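Local structure of quinone oxidoreductase (Escherichia coli, 1QOR) at residues R211-S216 against E223-C228; Q143-A148 against E195-R200; E199-K202 against K208-R211. The protein catalyses the NADPH-dependent one-electron reduction of quinones to 1,4-benzosemiquinones, working as a homodimer. All blocks are in the same frame, centred on the assembly; numbering follows the deposited sequence.

All three contacts lie in the nucleotide-binding domain, on the parallel sheet that carries neighbouring strands 143-146 and 210-215. Interactions 1 and 2 are buried; interaction 3 is partly buried, with two partly exposed lysines toward the surface. Interactions 2 and 3 use the same helix, 197-204, while interactions 1 and 3 use the same strand, 210-215. The chemistry changes with place. Interaction 1 joins apolar packing to a buried serine-aspartate hydrogen bond near the NADPH. Interaction 2 rests on leucine and histidine packing alone. Interaction 3 packs a buried leucine on a valine and a lysine, and lays two lysine chains side by side.

Interaction 1 (R211-S216 against E223-C228); sequences RVVYDS and ERSLDC. With NDP (NADPH dihydro-nicotinamide-adenine-dinucleotide phosphate), chain D.
Ser225 and Val213 bury the most surface here, and Asp215 adds the polar link. The CG1 methyl of Val213 lies 3.8 Å from Ser225 OG. Its other methyl, CG2, lies 3.8 Å from Ser225 O and also approaches Cys228 CB at 4.4 Å. CG1 stands anti to the backbone N (chi1 172°), which leaves one methyl for the hydroxyl and the other for the helix backbone. Two residues further along the strand, Asp215 OD2 accepts a hydrogen bond of 2.9 Å from Ser225 OG. The hydroxyl comes from the anti side of the carboxylate, 27° out of its plane. Thr221 OG1 also bonds Asp215 OD2, and the backbone N atoms of Val217 and Gly218 bond OD1. The buried carboxylate is therefore gripped at both oxygens, and it ties the strand end to the following loop. That loop starts at Ser216, an NADP(+)-binding residue, whose O takes a weak 3.2 Å bond from NADPH O3D. Strand 210-215 lies in the parallel sheet between strands 143-146 and 233-237. Helix 222-227 packs on one face of it, with Ser225 and Leu226 also touching Met235 of strand 233-237 and Arg224 reaching helix 197-204.

Interaction 2 (Q143-A148 against E195-R200); sequences QFLFHA and EDLVER
Leu145 is the first residue of 143-148 to meet the helix. Its CD2 methyl approaches CD1 of Leu197 at 4.2 Å, an apolar contact between two branched ends. Leu145 also packs on Val213 of the neighbouring strand. Two residues on, His147 brings its ring to the other methyl of the same leucine. His147 CE1 lies 3.8 Å from Leu197 CD2, which sits at the ring edge and near its plane. Leu197 can serve both because CG is anti to its backbone N (chi1 166°), carrying the two methyls toward the sheet. His147 NE2 also makes a weak hydrogen bond with Ser225 OG. Beyond it, Ala148 touches the NADPH. On the helix side, Asp196 is the N-cap: its OD1 accepts from Glu199 N at 2.9 Å, with a nearly straight N-H...O angle of 167°. Glu195 OE1, just before the N-cap, forms a salt bridge with Arg200 NE in the helix at 2.9 Å, on the syn side of the carboxylate. The pattern is that of a Rossmann-type dinucleotide-binding domain. A helix covers the parallel sheet, and strand 143-146 runs at its C-terminal end into the loop that meets the cofactor.

Interaction 3 (E199-K202 against K208-R211); sequences ERLK and KKVR
Leu201 meets Lys209 and Val210 by apolar packing. Its CD2 methyl lies 4.0 Å from Lys209 CA, and its CD1 is 4.5 Å from Val210 CG2. Next to Leu201, the side chains of Lys202 and Lys209 run side by side and point the same way. They touch through methylene groups, with Lys202 CG and Lys209 CE 4.2 Å apart. Their ammonium groups do not meet: Lys202 NZ and Lys209 NZ stay 6.5 Å apart. Each has its own acceptor. Lys202 bends at chi3 (-58°) and turns NZ back to Glu199 on the same helix, making a 2.7 Å salt bridge to Glu199 OE2 on its syn side. Lys209 is extended beyond CG and reaches the backbone O of Asp227. These segments belong to an alpha-beta link of the Rossmann-type domain, where helix 197-204 gives way to strand 210-215 through a short turn. Thr205 stands within that turn. Its OG1 is hydrogen-bonded to Leu201 O and to Lys209 N, so it connects the last part of the helix to the start of the returning chain. Further out, Gln230 NE2 bonds Lys209 O, and the backbone of Val210 bonds those of Cys228 and Gln230. Leu201 also packs against Cys228.

Interaction 1 (R211-S216 against E223-C228)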
loop_
_atom_site.group_PDB
_atom_site.type_symbol
_atom_site.label_atom_id
_atom_site.label_comp_id
_atom_site.label_asym_id
_atom_site.label_seq_id
_atom_site.Cartn_x
_atom_site.Cartn_y
_atom_site.Cartn_z
ATOM N N ARG A 211 0.949 -11.271 -8.850
ATOM C CA ARG A 211 0.048 -10.264 -8.297
ATOM C C ARG A 211 0.390 -9.893 -6.827
ATOM O O ARG A 211 0.048 -8.804 -6.370
ATOM C CB ARG A 211 -1.401 -10.741 -8.331
ATOM C CG ARG A 211 -2.233 -10.134 -9.405
ATOM N N VAL A 212 1.014 -10.808 -6.078
ATOM C CA VAL A 212 1.380 -10.513 -4.714
ATOM C C VAL A 212 2.744 -11.103 -4.350
ATOM O O VAL A 212 3.109 -12.174 -4.851
ATOM C CB VAL A 212 0.275 -10.965 -3.748
ATOM C CG1 VAL A 212 0.067 -12.488 -3.875
ATOM C CG2 VAL A 212 0.616 -10.535 -2.300
ATOM N N VAL A 213 3.498 -10.359 -3.526
ATOM C CA VAL A 213 4.822 -10.713 -3.025
ATOM C C VAL A 213 4.797 -10.583 -1.518
ATOM O O VAL A 213 4.419 -9.525 -1.003
ATOM C CB VAL A 213 5.931 -9.731 -3.499
ATOM C CG1 VAL A 213 7.222 -10.038 -2.795
ATOM C CG2 VAL A 213 6.212 -9.902 -5.015
ATOM N N TYR A 214 5.135 -11.657 -0.803
ATOM C CA TYR A 214 5.188 -11.635 0.653
ATOM C C TYR A 214 6.636 -11.598 0.976
ATOM O O TYR A 214 7.327 -12.600 0.841
ATOM C CB TYR A 214 4.535 -12.857 1.254
ATOM C CG TYR A 214 3.064 -12.908 1.010
ATOM C CD1 TYR A 214 2.170 -12.314 1.896
ATOM C CD2 TYR A 214 2.545 -13.632 -0.079
ATOM C CE1 TYR A 214 0.794 -12.438 1.710
ATOM C CE2 TYR A 214 1.154 -13.781 -0.268
ATOM C CZ TYR A 214 0.293 -13.182 0.628
ATOM O OH TYR A 214 -1.063 -13.337 0.460
ATOM N N ASP A 215 7.091 -10.469 1.496
ATOM C CA ASP A 215 8.505 -10.266 1.754
ATOM C C ASP A 215 8.862 -9.908 3.220
ATOM O O ASP A 215 8.591 -8.784 3.697
ATOM C CB ASP A 215 9.009 -9.216 0.727
ATOM C CG ASP A 215 10.495 -8.922 0.848
ATOM O OD1 ASP A 215 11.125 -9.171 1.895
ATOM O OD2 ASP A 215 11.057 -8.375 -0.105
ATOM N N SER A 216 9.528 -10.841 3.907
ATOM C CA SER A 216 9.883 -10.621 5.283
ATOM C C SER A 216 11.320 -10.276 5.412
ATOM O O SER A 216 11.802 -10.029 6.525
ATOM C CB SER A 216 9.574 -11.849 6.142
ATOM O OG SER A 216 10.316 -12.982 5.737
ATOM N N GLU A 223 13.820 -3.616 -3.636
ATOM C CA GLU A 223 13.763 -3.263 -5.040
ATOM C C GLU A 223 13.483 -4.490 -5.944
ATOM O O GLU A 223 12.613 -4.429 -6.841
ATOM C CB GLU A 223 15.056 -2.529 -5.420
ATOM C CG GLU A 223 14.842 -1.038 -5.813
ATOM C CD GLU A 223 15.169 -0.030 -4.681
ATOM O OE1 GLU A 223 15.837 -0.446 -3.676
ATOM O OE2 GLU A 223 14.768 1.181 -4.806
ATOM N N ARG A 224 14.165 -5.606 -5.672
ATOM C CA ARG A 224 13.939 -6.838 -6.438
ATOM C C ARG A 224 12.464 -7.298 -6.364
ATOM O O ARG A 224 11.838 -7.549 -7.404
ATOM C CB ARG A 224 14.933 -7.943 -6.019
ATOM C CG ARG A 224 16.330 -7.664 -6.576
ATOM C CD ARG A 224 17.434 -8.640 -6.146
ATOM N NE ARG A 224 17.645 -8.626 -4.704
ATOM C CZ ARG A 224 18.246 -9.602 -4.021
ATOM N NH1 ARG A 224 18.724 -10.670 -4.650
ATOM N NH2 ARG A 224 18.260 -9.576 -2.690
ATOM N N SER A 225 11.859 -7.223 -5.172
ATOM C CA SER A 225 10.477 -7.624 -5.016
ATOM C C SER A 225 9.500 -6.743 -5.790
ATOM O O SER A 225 8.541 -7.253 -6.414
ATOM C CB SER A 225 10.120 -7.670 -3.559
ATOM O OG SER A 225 10.803 -8.743 -2.923
ATOM N N LEU A 226 9.731 -5.419 -5.781
ATOM C CA LEU A 226 8.837 -4.527 -6.519
ATOM C C LEU A 226 8.903 -4.856 -8.028
ATOM O O LEU A 226 7.893 -4.795 -8.745
ATOM C CB LEU A 226 9.199 -3.059 -6.248
ATOM C CG LEU A 226 9.005 -2.596 -4.780
ATOM C CD1 LEU A 226 9.399 -1.122 -4.661
ATOM C CD2 LEU A 226 7.561 -2.785 -4.306
ATOM N N ASP A 227 10.098 -5.222 -8.489
ATOM C CA ASP A 227 10.309 -5.606 -9.868
ATOM C C ASP A 227 9.638 -6.957 -10.250
ATOM O O ASP A 227 9.547 -7.271 -11.438
ATOM C CB ASP A 227 11.808 -5.666 -10.173
ATOM C CG ASP A 227 12.400 -4.298 -10.474
ATOM O OD1 ASP A 227 11.640 -3.383 -10.880
ATOM O OD2 ASP A 227 13.639 -4.138 -10.318
ATOM N N CYS A 228 9.156 -7.738 -9.280
ATOM C CA CYS A 228 8.495 -9.025 -9.594
ATOM C C CYS A 228 7.002 -8.877 -9.650
ATOM O O CYS A 228 6.289 -9.858 -9.827
ATOM C CB CYS A 228 8.807 -10.082 -8.534
ATOM S SG CYS A 228 10.546 -10.451 -8.501
HETATM P PA NDP D . 13.061 -17.296 10.174
HETATM O O1A NDP D . 13.126 -18.594 10.894
HETATM O O2A NDP D . 12.350 -17.244 8.869
HETATM O O5B NDP D . 14.470 -16.660 10.055
HETATM C C5B NDP D . 14.751 -15.561 9.228
HETATM C C4B NDP D . 15.234 -16.068 7.903
HETATM O O4B NDP D . 15.208 -14.889 7.110
HETATM C C3B NDP D . 16.680 -16.576 7.826
HETATM O O3B NDP D . 16.727 -17.974 8.215
HETATM C C2B NDP D . 17.091 -16.184 6.414
HETATM O O2B NDP D . 16.826 -17.285 5.554
HETATM C C1B NDP D . 16.185 -14.919 6.080
HETATM N N9A NDP D . 17.136 -13.801 5.972
HETATM C C8A NDP D . 17.441 -13.093 4.884
HETATM N N7A NDP D . 18.386 -12.192 5.179
HETATM C C5A NDP D . 18.636 -12.378 6.456
HETATM C C6A NDP D . 19.582 -11.680 7.196
HETATM N N6A NDP D . 20.344 -10.723 6.679
HETATM N N1A NDP D . 19.693 -12.038 8.476
HETATM C C2A NDP D . 18.937 -13.021 9.039
HETATM N N3A NDP D . 18.034 -13.689 8.316
HETATM C C4A NDP D . 17.879 -13.375 6.996
HETATM O O3 NDP D . 12.241 -16.382 11.183
HETATM P PN NDP D . 10.745 -16.312 11.688
HETATM O O1N NDP D . 9.891 -17.404 11.096
HETATM O O2N NDP D . 10.755 -16.121 13.187
HETATM O O5D NDP D . 10.326 -14.871 11.009
HETATM C C5D NDP D . 10.395 -14.575 9.621
HETATM C C4D NDP D . 10.150 -13.125 9.368
HETATM O O4D NDP D . 8.760 -12.802 9.601
HETATM C C3D NDP D . 10.966 -12.201 10.264
HETATM O O3D NDP D . 11.449 -11.086 9.507
HETATM C C2D NDP D . 9.912 -11.770 11.307
HETATM O O2D NDP D . 10.256 -10.555 11.925
HETATM C C1D NDP D . 8.661 -11.618 10.490
HETATM N N1N NDP D . 7.318 -11.843 11.091
HETATM C C2N NDP D . 6.322 -10.924 10.876
HETATM C C3N NDP D . 5.078 -11.159 11.436
HETATM C C7N NDP D . 3.926 -10.192 11.198
HETATM O O7N NDP D . 2.808 -10.413 11.652
HETATM N N7N NDP D . 4.234 -9.135 10.477
HETATM C C4N NDP D . 4.820 -12.291 12.192
HETATM C C5N NDP D . 5.848 -13.219 12.398
HETATM C C6N NDP D . 7.096 -12.976 11.847
HETATM P P2B NDP D . 17.716 -17.524 4.168
HETATM O O1X NDP D . 16.977 -18.575 3.436
HETATM O O2X NDP D . 17.719 -16.231 3.471
HETATM O O3X NDP D . 19.042 -17.920 4.678
#

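Interaction 2 (Q143-A148 against E195-R200)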
loop_
_atom_site.group_PDB
_atom_site.type_symbol
_atom_site.label_atom_id
_atom_site.label_comp_id
_atom_site.label_asym_id
_atom_site.label_seq_id
_atom_site.Cartn_x
_atom_site.Cartn_y
_atom_site.Cartn_z
ATOM N N GLN A 143 0.036 -18.284 -8.679
ATOM C CA GLN A 143 1.482 -18.266 -8.460
ATOM C C GLN A 143 1.799 -16.972 -7.700
ATOM O O GLN A 143 1.278 -15.929 -8.031
ATOM C CB GLN A 143 2.241 -18.240 -9.791
ATOM C CG GLN A 143 1.909 -19.389 -10.745
ATOM C CD GLN A 143 2.679 -19.327 -12.078
ATOM O OE1 GLN A 143 2.614 -20.253 -12.872
ATOM N NE2 GLN A 143 3.384 -18.257 -12.323
ATOM N N PHE A 144 2.656 -17.027 -6.699
ATOM C CA PHE A 144 2.983 -15.819 -5.965
ATOM C C PHE A 144 4.340 -16.078 -5.343
ATOM O O PHE A 144 4.744 -17.251 -5.211
ATOM C CB PHE A 144 1.933 -15.519 -4.883
ATOM C CG PHE A 144 1.821 -16.584 -3.833
ATOM C CD1 PHE A 144 1.059 -17.747 -4.059
ATOM C CD2 PHE A 144 2.457 -16.431 -2.586
ATOM C CE1 PHE A 144 0.928 -18.732 -3.060
ATOM C CE2 PHE A 144 2.322 -17.425 -1.588
ATOM C CZ PHE A 144 1.550 -18.574 -1.837
ATOM N N LEU A 145 5.027 -15.006 -4.959
ATOM C CA LEU A 145 6.345 -15.110 -4.366
ATOM C C LEU A 145 6.327 -14.997 -2.818
ATOM O O LEU A 145 5.561 -14.182 -2.242
ATOM C CB LEU A 145 7.258 -14.060 -5.008
ATOM C CG LEU A 145 8.720 -13.979 -4.571
ATOM C CD1 LEU A 145 9.451 -15.195 -5.034
ATOM C CD2 LEU A 145 9.348 -12.696 -5.162
ATOM N N PHE A 146 7.186 -15.777 -2.144
ATOM C CA PHE A 146 7.228 -15.772 -0.691
ATOM C C PHE A 146 8.673 -15.954 -0.309
ATOM O O PHE A 146 9.253 -16.996 -0.575
ATOM C CB PHE A 146 6.352 -16.900 -0.135
ATOM C CG PHE A 146 5.927 -16.715 1.303
ATOM C CD1 PHE A 146 6.848 -16.864 2.353
ATOM C CD2 PHE A 146 4.606 -16.397 1.616
ATOM C CE1 PHE A 146 6.449 -16.693 3.706
ATOM C CE2 PHE A 146 4.194 -16.223 2.949
ATOM C CZ PHE A 146 5.127 -16.375 4.001
ATOM N N HIS A 147 9.261 -14.930 0.303
ATOM C CA HIS A 147 10.660 -14.929 0.691
ATOM C C HIS A 147 11.008 -15.725 1.901
ATOM O O HIS A 147 10.177 -15.940 2.760
ATOM C CB HIS A 147 11.136 -13.500 0.880
ATOM C CG HIS A 147 11.257 -12.737 -0.404
ATOM N ND1 HIS A 147 12.427 -12.670 -1.128
ATOM C CD2 HIS A 147 10.364 -11.977 -1.076
ATOM C CE1 HIS A 147 12.256 -11.890 -2.180
ATOM N NE2 HIS A 147 11.011 -11.456 -2.170
ATOM N N ALA A 148 12.254 -16.166 1.967
ATOM C CA ALA A 148 12.750 -16.933 3.113
ATOM C C ALA A 148 11.806 -18.122 3.404
ATOM O O ALA A 148 11.305 -18.314 4.538
ATOM C CB ALA A 148 12.897 -15.966 4.352
ATOM N N GLU A 195 21.069 -16.890 -7.556
ATOM C CA GLU A 195 20.445 -16.585 -8.809
ATOM C C GLU A 195 19.998 -15.149 -8.920
ATOM O O GLU A 195 20.043 -14.376 -7.948
ATOM C CB GLU A 195 19.238 -17.503 -9.019
ATOM C CG GLU A 195 19.512 -18.985 -8.782
ATOM C CD GLU A 195 18.290 -19.848 -9.057
ATOM O OE1 GLU A 195 17.834 -19.897 -10.227
ATOM O OE2 GLU A 195 17.776 -20.477 -8.109
ATOM N N ASP A 196 19.519 -14.828 -10.121
ATOM C CA ASP A 196 18.982 -13.524 -10.420
ATOM C C ASP A 196 17.502 -13.670 -10.200
ATOM O O ASP A 196 16.783 -14.168 -11.075
ATOM C CB ASP A 196 19.211 -13.165 -11.860
ATOM C CG ASP A 196 18.826 -11.738 -12.139
ATOM O OD1 ASP A 196 17.620 -11.423 -12.166
ATOM O OD2 ASP A 196 19.743 -10.912 -12.292
ATOM N N LEU A 197 17.051 -13.243 -9.032
ATOM C CA LEU A 197 15.651 -13.362 -8.663
ATOM C C LEU A 197 14.615 -12.860 -9.650
ATOM O O LEU A 197 13.586 -13.534 -9.874
ATOM C CB LEU A 197 15.421 -12.676 -7.308
ATOM C CG LEU A 197 14.002 -12.373 -6.814
ATOM C CD1 LEU A 197 13.194 -13.637 -6.649
ATOM C CD2 LEU A 197 14.131 -11.680 -5.464
ATOM N N VAL A 198 14.836 -11.651 -10.176
ATOM C CA VAL A 198 13.867 -11.025 -11.080
ATOM C C VAL A 198 13.770 -11.761 -12.396
ATOM O O VAL A 198 12.662 -12.073 -12.846
ATOM C CB VAL A 198 14.162 -9.490 -11.285
ATOM C CG1 VAL A 198 13.255 -8.907 -12.351
ATOM C CG2 VAL A 198 13.908 -8.719 -9.953
ATOM N N GLU A 199 14.921 -12.078 -13.004
ATOM C CA GLU A 199 14.922 -12.813 -14.258
ATOM C C GLU A 199 14.316 -14.227 -14.066
ATOM O O GLU A 199 13.452 -14.635 -14.853
ATOM C CB GLU A 199 16.327 -12.864 -14.850
ATOM C CG GLU A 199 16.811 -11.519 -15.473
ATOM C CD GLU A 199 15.722 -10.734 -16.303
ATOM O OE1 GLU A 199 15.047 -11.347 -17.165
ATOM O OE2 GLU A 199 15.542 -9.489 -16.094
ATOM N N ARG A 200 14.703 -14.956 -13.012
ATOM C CA ARG A 200 14.123 -16.297 -12.800
ATOM C C ARG A 200 12.633 -16.182 -12.573
ATOM O O ARG A 200 11.865 -16.992 -13.090
ATOM C CB ARG A 200 14.751 -17.025 -11.608
ATOM C CG ARG A 200 16.135 -17.614 -11.847
ATOM C CD ARG A 200 16.055 -18.887 -12.704
ATOM N NE ARG A 200 15.542 -20.058 -11.984
ATOM C CZ ARG A 200 14.629 -20.900 -12.478
ATOM N NH1 ARG A 200 14.102 -20.719 -13.702
ATOM N NH2 ARG A 200 14.246 -21.941 -11.752
#

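Interaction 3 (E199-K202 against K208-R211)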
loop_
_atom_site.group_PDB
_atom_site.type_symbol
_atom_site.label_atom_id
_atom_site.label_comp_id
_atom_site.label_asym_id
_atom_site.label_seq_id
_atom_site.Cartn_x
_atom_site.Cartn_y
_atom_site.Cartn_z
ATOM N N GLU A 199 14.921 -12.078 -13.004
ATOM C CA GLU A 199 14.922 -12.813 -14.258
ATOM C C GLU A 199 14.316 -14.227 -14.066
ATOM O O GLU A 199 13.452 -14.635 -14.853
ATOM C CB GLU A 199 16.327 -12.864 -14.850
ATOM C CG GLU A 199 16.811 -11.519 -15.473
ATOM C CD GLU A 199 15.722 -10.734 -16.303
ATOM O OE1 GLU A 199 15.047 -11.347 -17.165
ATOM O OE2 GLU A 199 15.542 -9.489 -16.094
ATOM N N ARG A 200 14.703 -14.956 -13.012
ATOM C CA ARG A 200 14.123 -16.297 -12.800
ATOM C C ARG A 200 12.633 -16.182 -12.573
ATOM O O ARG A 200 11.865 -16.992 -13.090
ATOM C CB ARG A 200 14.751 -17.025 -11.608
ATOM C CG ARG A 200 16.135 -17.614 -11.847
ATOM C CD ARG A 200 16.055 -18.887 -12.704
ATOM N NE ARG A 200 15.542 -20.058 -11.984
ATOM C CZ ARG A 200 14.629 -20.900 -12.478
ATOM N NH1 ARG A 200 14.102 -20.719 -13.702
ATOM N NH2 ARG A 200 14.246 -21.941 -11.752
ATOM N N LEU A 201 12.190 -15.170 -11.825
ATOM C CA LEU A 201 10.765 -15.027 -11.588
ATOM C C LEU A 201 9.994 -14.762 -12.877
ATOM O O LEU A 201 8.874 -15.273 -13.068
ATOM C CB LEU A 201 10.442 -13.980 -10.494
ATOM C CG LEU A 201 8.891 -13.972 -10.469
ATOM C CD1 LEU A 201 8.351 -14.564 -9.224
ATOM C CD2 LEU A 201 8.217 -12.657 -10.914
ATOM N N LYS A 202 10.558 -13.963 -13.769
ATOM C CA LYS A 202 9.891 -13.704 -15.056
ATOM C C LYS A 202 9.844 -14.989 -15.911
ATOM O O LYS A 202 8.845 -15.284 -16.577
ATOM C CB LYS A 202 10.608 -12.604 -15.837
ATOM C CG LYS A 202 10.340 -11.233 -15.279
ATOM C CD LYS A 202 10.974 -10.150 -16.116
ATOM C CE LYS A 202 12.460 -10.347 -16.221
ATOM N NZ LYS A 202 13.062 -9.316 -17.153
ATOM N N LYS A 208 4.641 -13.220 -17.071
ATOM C CA LYS A 208 3.489 -12.563 -16.493
ATOM C C LYS A 208 3.715 -11.876 -15.141
ATOM O O LYS A 208 2.930 -11.013 -14.735
ATOM C CB LYS A 208 2.361 -13.567 -16.301
ATOM C CG LYS A 208 1.768 -14.079 -17.589
ATOM C CD LYS A 208 0.453 -14.833 -17.329
ATOM N N LYS A 209 4.755 -12.278 -14.430
ATOM C CA LYS A 209 4.991 -11.755 -13.103
ATOM C C LYS A 209 3.867 -12.194 -12.138
ATOM O O LYS A 209 2.924 -12.927 -12.482
ATOM C CB LYS A 209 5.204 -10.250 -13.121
ATOM C CG LYS A 209 6.556 -9.844 -13.692
ATOM C CD LYS A 209 6.681 -8.339 -13.717
ATOM C CE LYS A 209 8.115 -7.919 -14.016
ATOM N NZ LYS A 209 8.344 -6.449 -13.786
ATOM N N VAL A 210 3.917 -11.666 -10.939
ATOM C CA VAL A 210 3.016 -12.099 -9.888
ATOM C C VAL A 210 2.142 -10.959 -9.340
ATOM O O VAL A 210 2.510 -9.810 -9.471
ATOM C CB VAL A 210 4.010 -12.808 -8.871
ATOM C CG1 VAL A 210 4.096 -12.185 -7.511
ATOM C CG2 VAL A 210 3.889 -14.351 -8.965
ATOM N N ARG A 211 0.949 -11.271 -8.850
ATOM C CA ARG A 211 0.048 -10.264 -8.297
ATOM C C ARG A 211 0.390 -9.893 -6.827
ATOM O O ARG A 211 0.048 -8.804 -6.370
ATOM C CB ARG A 211 -1.401 -10.741 -8.331
ATOM C CG ARG A 211 -2.233 -10.134 -9.405
#